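Local coordinates for CzcP cation efflux P1-ATPase (Ralstonia metallidurans, PDB 4U9R), which probably pumps zinc out of the cell at the cost of ATP as a P1B-type ATPase, represented here by its N-terminal metal-binding extension of two ferredoxin-like halves, at residues P35-D39 with S40-C44; T93-G96 with A97-S101; R120-A123 with S124-R127; E146-N149 with D150-S153. All blocks are in the same frame, centred on the assembly; numbering follows the deposited sequence.

Interaction 1 of 4, residues P35-D39 with S40-C44; sequences PGLPD and SSDPC. With CD (cadmium ion), chain B.
L37 and D42 meet where the chain folds back on itself beside a cadmium ion, and this inner side is the close-packed one. The side chain of L37 crosses that of D42 at about a right angle, so that its CD2 lies 3.9 Å from D42 OD1 and equally 3.9 Å from C44 CB. With CG anti to the backbone N (chi1 175°), D42 carries its buried carboxylate in toward L37 and the metal. D42 OD1 binds the cadmium at 2.1 Å and, on its anti side but somewhat out of the carboxylate plane, accepts the N-H of C44 at 2.9 Å, an N-cap bond that fixes the ligand at the start of helix 43-53. C44 SG holds the same ion at 2.6 Å.

The outer side is looser. There the type I turn D39-D42 closes through D42 N to D39 O (3.2 Å), while D39 OD1 takes a weak bond from S41 N and a salt bridge from R144. S41 is exposed on this side, and P38 merely brushes the D42 carboxylate with its ring.

The bend thus leads from helix 30-33 into helix 43-53, facing strands 103-109 and 142-148, from which H105 and E146 complete the cadmium site; C44 also touches I99 of helix 85-102.

Interaction 2 of 4, residues T93-G96 with A97-S101; sequences TSTG and AVISS
T95 and I99 owe their meeting to their first torsions. In T95, chi1 of -58° sets CG2 opposite the backbone N, and in I99 a chi1 of -71° turns CG1 away from the carbonyl carbon and back along the helix, with chi2 (167°) extending the chain to CD1. The two side chains therefore lie alongside each other, pointing the same way, and T95 CG2 reaches I99 CD1 at 4.1 Å. I99 CG1 also rests 3.5 Å from T95 O, the carbonyl that receives its own N-H. The hydroxyl of T95 turns the other way and bonds to the carbonyl of L91, one helical turn earlier.

Around this pair runs a regular alpha-helical ladder, with A97, V98, I99 and S100 giving their N-H groups to T93, S94, T95 and G96. Of these four bonds S100 N to G96 O is the shortest, at 2.9 Å, and S100 CB comes within 3.1 Å of G96 O. At the following residue, S101 OG donates to V98 O at 3.1 Å, from above the carbonyl plane.

Both side chains face helix 43-53, T95 touching L48 and E51 and I99 touching R47. The chemistry is thus divided: the hydroxyls of T93, S94, T95 and S101 bond to carbonyls of their own helix, whereas the methyl of T95 and the chain of I99 form an apolar patch beside the cadmium ligand C44.

Interaction 3 of 4, residues R120-A123 with S124-R127; sequences RTVA and SQLR
A123, the residue most enclosed by the contact, is met by R127 one helical turn further on. The guanidinium folds back over it: the arginine chain bends at chi3 (-102°), which lays NH2 3.4 Å from A123 CB and places A123 O over one face of the flat group, offset toward its rim. The same carbonyl oxygen accepts the N-H of R127 at 3.2 Å in a nearly straight bond (175°). Beyond the alanine, R127 NH1 makes a weak hydrogen bond to A135 O.

Q125 stands beside T121, both side chains pointing the same way, so that NE2 passes 3.8 Å from T121 CG2 while the glutamine also touches K163 and R164. Its N-H bonds to T121 O at 3.2 Å.

V122, buried, supplies the apolar side. Its CG1 approaches L126 CD1 at 4.4 Å, a light contact, and its carbonyl takes the N-H of L126 at 3.1 Å. V122 leans on W114 and L126 on A135 and V137 of strand 132-137.

One apolar face turned to the sheet and one polar face carrying arginines make helix 116-127 amphipathic, as expected of the first helix packed against the antiparallel sheet of a ferredoxin-like domain.

Interaction 4 of 4, residues E146-N149 with D150-S153; sequences EFDN and DRIS. With CD (cadmium ion), chain B.
D148 and D150 cross with their carboxylate planes 73° apart, leaving D148 OD1 and D150 OD2 separated by 4.2 Å. Two like charges so close would probably be uncomfortable alone, but R102 forms salt bridges with both. D148 OD1 also accepts the N-H of D150 at 2.9 Å, closing an Asx turn, the donor lying above the carboxylate plane. Toward R151 the same carboxylate turns more nearly parallel, 22° from the guanidinium plane. The nearest atom there is R151 CD, 3.5 Å from D148 OD2; the charged atoms stay beyond salt-bridge distance, and the guanidinium runs on to the carbonyl of P130.

These contacts tie off the turn where strand 142-148, the central strand of its antiparallel sheet, gives way to helix 154-162 in a ferredoxin-like half. D148 O grips the turn with two bonds, from R151 N at 2.9 Å and I152 N at 3.0 Å, the second nearly along the C=O axis.

The ring of F147 presents its edge to I152 O, 3.8 Å from CD2, and reaches A154 at the helix start. N149 CA makes a CH...O contact with the same I152 oxygen. Earlier in the strand, E146 bends at chi2 (140°) to bring both carboxylate oxygens onto the cadmium, OE2 at 2.1 Å; R47 also bonds to OE2.

Overall arrangement
Interactions 1 and 4 share one cadmium ion: D42 and C44 enter from the start of helix 43-53, E146 from strand 142-148, so this metal joins the two ferredoxin-like halves. Interaction 2 abuts both, P35 packing against S100 and S101 O probably bonding to N149 ND2. Interaction 1 lies nearest the chain's centre, and interaction 3 touches none of the others, its nearest atoms about 7 Å from interaction 4. All four mix buried and exposed residues. Interactions 2 and 3 each lie within one helix (85-102 and 116-127), held by backbone bonds with modest apolar pairs, whereas 1 and 4 are turns: D42 both caps and binds the metal, while D148 holds its turn two residues after the ligand E146.

Interaction 1 of 4, residues P35-D39 with S40-C44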
loop_
_atom_site.group_PDB
_atom_site.type_symbol
_atom_site.label_atom_id
_atom_site.label_comp_id
_atom_site.label_asym_id
_atom_site.label_seq_id
_atom_site.Cartn_x
_atom_site.Cartn_y
_atom_site.Cartn_z
ATOM N N PRO A 35 -2.623 7.461 -2.817
ATOM C CA PRO A 35 -4.069 7.612 -2.607
ATOM C C PRO A 35 -4.787 6.274 -2.442
ATOM O O PRO A 35 -4.471 5.309 -3.128
ATOM C CB PRO A 35 -4.544 8.333 -3.877
ATOM C CG PRO A 35 -3.512 8.033 -4.900
ATOM C CD PRO A 35 -2.208 7.927 -4.154
ATOM N N GLY A 36 -5.711 6.209 -1.495
ATOM C CA GLY A 36 -6.646 5.076 -1.407
ATOM C C GLY A 36 -6.114 3.828 -0.732
ATOM O O GLY A 36 -6.543 2.720 -1.043
ATOM N N LEU A 37 -5.172 3.992 0.187
ATOM C CA LEU A 37 -4.750 2.884 1.021
ATOM C C LEU A 37 -5.752 2.730 2.162
ATOM O O LEU A 37 -6.316 3.733 2.623
ATOM C CB LEU A 37 -3.366 3.137 1.614
ATOM C CG LEU A 37 -2.194 3.427 0.665
ATOM C CD1 LEU A 37 -0.896 3.328 1.451
ATOM C CD2 LEU A 37 -2.162 2.472 -0.503
ATOM N N PRO A 38 -5.975 1.484 2.629
ATOM C CA PRO A 38 -6.782 1.271 3.835
ATOM C C PRO A 38 -6.214 1.999 5.045
ATOM O O PRO A 38 -6.939 2.706 5.746
ATOM C CB PRO A 38 -6.719 -0.252 4.052
ATOM C CG PRO A 38 -5.648 -0.761 3.149
ATOM C CD PRO A 38 -5.566 0.209 2.014
ATOM N N ASP A 39 -4.919 1.818 5.278
ATOM C CA ASP A 39 -4.217 2.535 6.337
ATOM C C ASP A 39 -2.744 2.696 5.953
ATOM O O ASP A 39 -2.296 2.179 4.924
ATOM C CB ASP A 39 -4.375 1.808 7.683
ATOM C CG ASP A 39 -3.972 0.341 7.621
ATOM O OD1 ASP A 39 -3.072 -0.015 6.841
ATOM O OD2 ASP A 39 -4.551 -0.473 8.369
ATOM N N SER A 40 -2.003 3.400 6.797
ATOM C CA SER A 40 -0.591 3.663 6.566
ATOM C C SER A 40 0.287 2.447 6.868
ATOM O O SER A 40 1.520 2.505 6.730
ATOM C CB SER A 40 -0.149 4.844 7.416
ATOM O OG SER A 40 -0.206 4.503 8.778
ATOM N N SER A 41 -0.336 1.350 7.287
ATOM C CA SER A 41 0.379 0.108 7.478
ATOM C C SER A 41 0.343 -0.772 6.215
ATOM O O SER A 41 1.041 -1.788 6.157
ATOM C CB SER A 41 -0.230 -0.637 8.667
ATOM O OG SER A 41 -0.428 0.253 9.757
ATOM N N ASP A 42 -0.453 -0.389 5.211
ATOM C CA ASP A 42 -0.505 -1.119 3.925
ATOM C C ASP A 42 0.930 -1.183 3.389
ATOM O O ASP A 42 1.686 -0.229 3.544
ATOM C CB ASP A 42 -1.491 -0.432 2.959
ATOM C CG ASP A 42 -1.520 -1.067 1.540
ATOM O OD1 ASP A 42 -0.592 -0.835 0.789
ATOM O OD2 ASP A 42 -2.477 -1.765 1.145
ATOM N N PRO A 43 1.326 -2.325 2.815
ATOM C CA PRO A 43 2.700 -2.538 2.401
ATOM C C PRO A 43 3.189 -1.634 1.265
ATOM O O PRO A 43 4.385 -1.655 0.951
ATOM C CB PRO A 43 2.712 -4.003 1.951
ATOM C CG PRO A 43 1.304 -4.333 1.653
ATOM C CD PRO A 43 0.503 -3.538 2.616
ATOM N N CYS A 44 2.275 -0.886 0.653
ATOM C CA CYS A 44 2.626 0.143 -0.303
ATOM C C CYS A 44 3.555 1.210 0.344
ATOM O O CYS A 44 4.505 1.650 -0.266
ATOM C CB CYS A 44 1.354 0.773 -0.918
ATOM S SG CYS A 44 0.887 -0.099 -2.417
HETATM CD CD CD B . -0.946 -1.457 -1.189
#

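Interaction 2 of 4, residues T93-G96 with A97-S101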
loop_
_atom_site.group_PDB
_atom_site.type_symbol
_atom_site.label_atom_id
_atom_site.label_comp_id
_atom_site.label_asym_id
_atom_site.label_seq_id
_atom_site.Cartn_x
_atom_site.Cartn_y
_atom_site.Cartn_z
ATOM N N THR A 93 7.805 11.739 -5.454
ATOM C CA THR A 93 6.483 11.794 -6.078
ATOM C C THR A 93 6.346 10.809 -7.243
ATOM O O THR A 93 5.271 10.241 -7.436
ATOM C CB THR A 93 6.151 13.193 -6.642
ATOM O OG1 THR A 93 7.248 13.636 -7.450
ATOM C CG2 THR A 93 5.914 14.195 -5.508
ATOM N N SER A 94 7.397 10.598 -8.028
ATOM C CA SER A 94 7.263 9.658 -9.154
ATOM C C SER A 94 7.350 8.175 -8.716
ATOM O O SER A 94 6.725 7.310 -9.330
ATOM C CB SER A 94 8.286 9.921 -10.239
ATOM O OG SER A 94 9.571 9.466 -9.855
ATOM N N THR A 95 8.132 7.871 -7.689
ATOM C CA THR A 95 8.185 6.496 -7.200
ATOM C C THR A 95 6.810 6.144 -6.625
ATOM O O THR A 95 6.297 5.048 -6.838
ATOM C CB THR A 95 9.268 6.292 -6.168
ATOM O OG1 THR A 95 10.524 6.647 -6.741
ATOM C CG2 THR A 95 9.305 4.827 -5.697
ATOM N N GLY A 96 6.214 7.095 -5.932
ATOM C CA GLY A 96 4.851 6.974 -5.422
ATOM C C GLY A 96 3.810 6.778 -6.496
ATOM O O GLY A 96 2.876 5.965 -6.331
ATOM N N ALA A 97 3.955 7.508 -7.607
ATOM C CA ALA A 97 3.010 7.405 -8.720
ATOM C C ALA A 97 3.008 6.000 -9.297
ATOM O O ALA A 97 1.959 5.459 -9.538
ATOM C CB ALA A 97 3.310 8.423 -9.808
ATOM N N VAL A 98 4.175 5.414 -9.484
ATOM C CA VAL A 98 4.288 4.076 -10.034
ATOM C C VAL A 98 3.746 2.991 -9.095
ATOM O O VAL A 98 3.076 2.065 -9.552
ATOM C CB VAL A 98 5.734 3.711 -10.362
ATOM C CG1 VAL A 98 5.816 2.276 -10.838
ATOM C CG2 VAL A 98 6.299 4.649 -11.412
ATOM N N ILE A 99 4.043 3.093 -7.801
ATOM C CA ILE A 99 3.499 2.149 -6.825
ATOM C C ILE A 99 1.970 2.232 -6.775
ATOM O O ILE A 99 1.280 1.219 -6.826
ATOM C CB ILE A 99 4.124 2.367 -5.442
ATOM C CG1 ILE A 99 5.575 1.908 -5.482
ATOM C CG2 ILE A 99 3.358 1.604 -4.364
ATOM C CD1 ILE A 99 6.388 2.336 -4.295
ATOM N N SER A 100 1.465 3.447 -6.685
ATOM C CA SER A 100 0.057 3.727 -6.629
ATOM C C SER A 100 -0.738 3.208 -7.843
ATOM O O SER A 100 -1.881 2.767 -7.691
ATOM C CB SER A 100 -0.146 5.227 -6.535
ATOM O OG SER A 100 -1.508 5.541 -6.385
ATOM N N SER A 101 -0.151 3.279 -9.036
ATOM C CA SER A 101 -0.844 2.846 -10.244
ATOM C C SER A 101 -0.803 1.330 -10.391
ATOM O O SER A 101 -1.673 0.728 -11.017
ATOM C CB SER A 101 -0.191 3.461 -11.456
ATOM O OG SER A 101 1.022 2.800 -11.773
#

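Interaction 3 of 4, residues R120-A123 with S124-R127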
loop_
_atom_site.group_PDB
_atom_site.type_symbol
_atom_site.label_atom_id
_atom_site.label_comp_id
_atom_site.label_asym_id
_atom_site.label_seq_id
_atom_site.Cartn_x
_atom_site.Cartn_y
_atom_site.Cartn_z
ATOM N N ARG A 120 -9.985 -18.335 7.290
ATOM C CA ARG A 120 -8.642 -18.812 6.970
ATOM C C ARG A 120 -8.586 -19.686 5.704
ATOM O O ARG A 120 -7.535 -19.812 5.088
ATOM C CB ARG A 120 -8.070 -19.571 8.169
ATOM C CG ARG A 120 -6.553 -19.623 8.213
ATOM C CD ARG A 120 -6.048 -20.576 9.288
ATOM N NE ARG A 120 -6.806 -21.828 9.312
ATOM C CZ ARG A 120 -6.735 -22.792 8.389
ATOM N NH1 ARG A 120 -5.930 -22.678 7.334
ATOM N NH2 ARG A 120 -7.481 -23.884 8.520
ATOM N N THR A 121 -9.708 -20.287 5.325
ATOM C CA THR A 121 -9.781 -21.099 4.110
ATOM C C THR A 121 -9.931 -20.213 2.876
ATOM O O THR A 121 -9.235 -20.411 1.873
ATOM C CB THR A 121 -10.969 -22.086 4.166
ATOM O OG1 THR A 121 -10.788 -22.986 5.265
ATOM C CG2 THR A 121 -11.093 -22.884 2.863
ATOM N N VAL A 122 -10.861 -19.260 2.956
ATOM C CA VAL A 122 -11.078 -18.265 1.895
ATOM C C VAL A 122 -9.873 -17.315 1.731
ATOM O O VAL A 122 -9.622 -16.812 0.638
ATOM C CB VAL A 122 -12.375 -17.456 2.152
ATOM C CG1 VAL A 122 -12.498 -16.266 1.206
ATOM C CG2 VAL A 122 -13.589 -18.372 2.030
ATOM N N ALA A 123 -9.136 -17.079 2.815
ATOM C CA ALA A 123 -7.871 -16.368 2.733
ATOM C C ALA A 123 -6.956 -17.018 1.682
ATOM O O ALA A 123 -6.414 -16.330 0.810
ATOM C CB ALA A 123 -7.192 -16.339 4.095
ATOM N N SER A 124 -6.808 -18.343 1.762
ATOM C CA SER A 124 -5.963 -19.092 0.825
ATOM C C SER A 124 -6.521 -19.110 -0.593
ATOM O O SER A 124 -5.757 -19.183 -1.555
ATOM C CB SER A 124 -5.748 -20.536 1.307
ATOM O OG SER A 124 -4.905 -20.579 2.448
ATOM N N GLN A 125 -7.844 -19.075 -0.727
ATOM C CA GLN A 125 -8.462 -19.049 -2.057
ATOM C C GLN A 125 -8.146 -17.743 -2.772
ATOM O O GLN A 125 -7.954 -17.731 -3.991
ATOM C CB GLN A 125 -9.984 -19.250 -1.984
ATOM C CG GLN A 125 -10.416 -20.715 -1.984
ATOM C CD GLN A 125 -11.840 -20.930 -1.482
ATOM O OE1 GLN A 125 -12.740 -20.141 -1.766
ATOM N NE2 GLN A 125 -12.043 -22.008 -0.730
ATOM N N LEU A 126 -8.117 -16.647 -2.013
ATOM C CA LEU A 126 -7.764 -15.330 -2.561
ATOM C C LEU A 126 -6.295 -15.317 -3.005
ATOM O O LEU A 126 -6.012 -15.009 -4.164
ATOM C CB LEU A 126 -8.063 -14.223 -1.547
ATOM C CG LEU A 126 -9.554 -13.875 -1.436
ATOM C CD1 LEU A 126 -9.841 -13.011 -0.214
ATOM C CD2 LEU A 126 -10.079 -13.210 -2.706
ATOM N N ARG A 127 -5.385 -15.718 -2.114
ATOM C CA ARG A 127 -3.955 -15.809 -2.447
ATOM C C ARG A 127 -3.689 -16.539 -3.763
ATOM O O ARG A 127 -2.850 -16.103 -4.552
ATOM C CB ARG A 127 -3.161 -16.472 -1.317
ATOM C CG ARG A 127 -2.915 -15.566 -0.120
ATOM C CD ARG A 127 -1.983 -16.199 0.907
ATOM N NE ARG A 127 -2.705 -16.740 2.057
ATOM C CZ ARG A 127 -3.162 -16.019 3.083
ATOM N NH1 ARG A 127 -2.991 -14.702 3.123
ATOM N NH2 ARG A 127 -3.809 -16.619 4.080
#

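Interaction 4 of 4, residues E146-N149 with D150-S153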
loop_
_atom_site.group_PDB
_atom_site.type_symbol
_atom_site.label_atom_id
_atom_site.label_comp_id
_atom_site.label_asym_id
_atom_site.label_seq_id
_atom_site.Cartn_x
_atom_site.Cartn_y
_atom_site.Cartn_z
ATOM N N GLU A 146 -4.612 -7.116 -1.503
ATOM C CA GLU A 146 -3.762 -6.235 -2.289
ATOM C C GLU A 146 -3.400 -6.968 -3.553
ATOM O O GLU A 146 -3.067 -8.152 -3.492
ATOM C CB GLU A 146 -2.510 -5.878 -1.500
ATOM C CG GLU A 146 -1.460 -5.096 -2.295
ATOM C CD GLU A 146 -0.815 -4.002 -1.477
ATOM O OE1 GLU A 146 -1.056 -3.939 -0.260
ATOM O OE2 GLU A 146 -0.085 -3.188 -2.068
ATOM N N PHE A 147 -3.466 -6.288 -4.694
ATOM C CA PHE A 147 -3.297 -6.965 -5.971
ATOM C C PHE A 147 -2.571 -6.190 -7.067
ATOM O O PHE A 147 -2.541 -4.964 -7.072
ATOM C CB PHE A 147 -4.662 -7.428 -6.501
ATOM C CG PHE A 147 -5.692 -6.342 -6.588
ATOM C CD1 PHE A 147 -6.404 -5.963 -5.469
ATOM C CD2 PHE A 147 -5.980 -5.728 -7.796
ATOM C CE1 PHE A 147 -7.368 -4.978 -5.545
ATOM C CE2 PHE A 147 -6.940 -4.732 -7.888
ATOM C CZ PHE A 147 -7.637 -4.356 -6.758
ATOM N N ASP A 148 -2.024 -6.956 -8.012
ATOM C CA ASP A 148 -1.266 -6.450 -9.143
ATOM C C ASP A 148 -2.215 -6.106 -10.300
ATOM O O ASP A 148 -2.716 -6.991 -10.994
ATOM C CB ASP A 148 -0.216 -7.498 -9.561
ATOM C CG ASP A 148 0.576 -7.100 -10.807
ATOM O OD1 ASP A 148 0.256 -6.077 -11.448
ATOM O OD2 ASP A 148 1.522 -7.839 -11.149
ATOM N N ASN A 149 -2.429 -4.805 -10.499
ATOM C CA ASN A 149 -3.353 -4.271 -11.502
ATOM C C ASN A 149 -3.069 -4.644 -12.955
ATOM O O ASN A 149 -3.916 -4.412 -13.819
ATOM C CB ASN A 149 -3.386 -2.741 -11.412
ATOM C CG ASN A 149 -4.201 -2.235 -10.243
ATOM O OD1 ASN A 149 -5.084 -2.922 -9.740
ATOM N ND2 ASN A 149 -3.920 -1.006 -9.818
ATOM N N ASP A 150 -1.875 -5.156 -13.240
ATOM C CA ASP A 150 -1.538 -5.581 -14.596
ATOM C C ASP A 150 -1.932 -7.041 -14.827
ATOM O O ASP A 150 -2.058 -7.476 -15.974
ATOM C CB ASP A 150 -0.042 -5.365 -14.896
ATOM C CG ASP A 150 0.338 -3.884 -15.011
ATOM O OD1 ASP A 150 -0.427 -3.099 -15.620
ATOM O OD2 ASP A 150 1.412 -3.506 -14.500
ATOM N N ARG A 151 -2.124 -7.792 -13.742
ATOM C CA ARG A 151 -2.563 -9.188 -13.833
ATOM C C ARG A 151 -4.063 -9.346 -13.585
ATOM O O ARG A 151 -4.712 -10.149 -14.254
ATOM C CB ARG A 151 -1.766 -10.075 -12.869
ATOM C CG ARG A 151 -0.479 -10.635 -13.463
ATOM C CD ARG A 151 0.534 -10.966 -12.377
ATOM N NE ARG A 151 1.553 -11.921 -12.821
ATOM C CZ ARG A 151 1.610 -13.212 -12.482
ATOM N NH1 ARG A 151 0.706 -13.761 -11.674
ATOM N NH2 ARG A 151 2.595 -13.972 -12.957
ATOM N N ILE A 152 -4.608 -8.590 -12.634
ATOM C CA ILE A 152 -6.005 -8.748 -12.211
ATOM C C ILE A 152 -6.584 -7.386 -11.821
ATOM O O ILE A 152 -5.835 -6.453 -11.536
ATOM C CB ILE A 152 -6.092 -9.744 -11.019
ATOM C CG1 ILE A 152 -5.732 -11.175 -11.455
ATOM C CG2 ILE A 152 -7.471 -9.769 -10.372
ATOM C CD1 ILE A 152 -6.682 -11.822 -12.450
ATOM N N SER A 153 -7.909 -7.267 -11.852
ATOM C CA SER A 153 -8.611 -6.100 -11.311
ATOM C C SER A 153 -9.514 -6.516 -10.144
ATOM O O SER A 153 -9.612 -7.692 -9.819
ATOM C CB SER A 153 -9.441 -5.413 -12.404
ATOM O OG SER A 153 -10.522 -6.231 -12.829
HETATM CD CD CD B . -0.946 -1.457 -1.189
#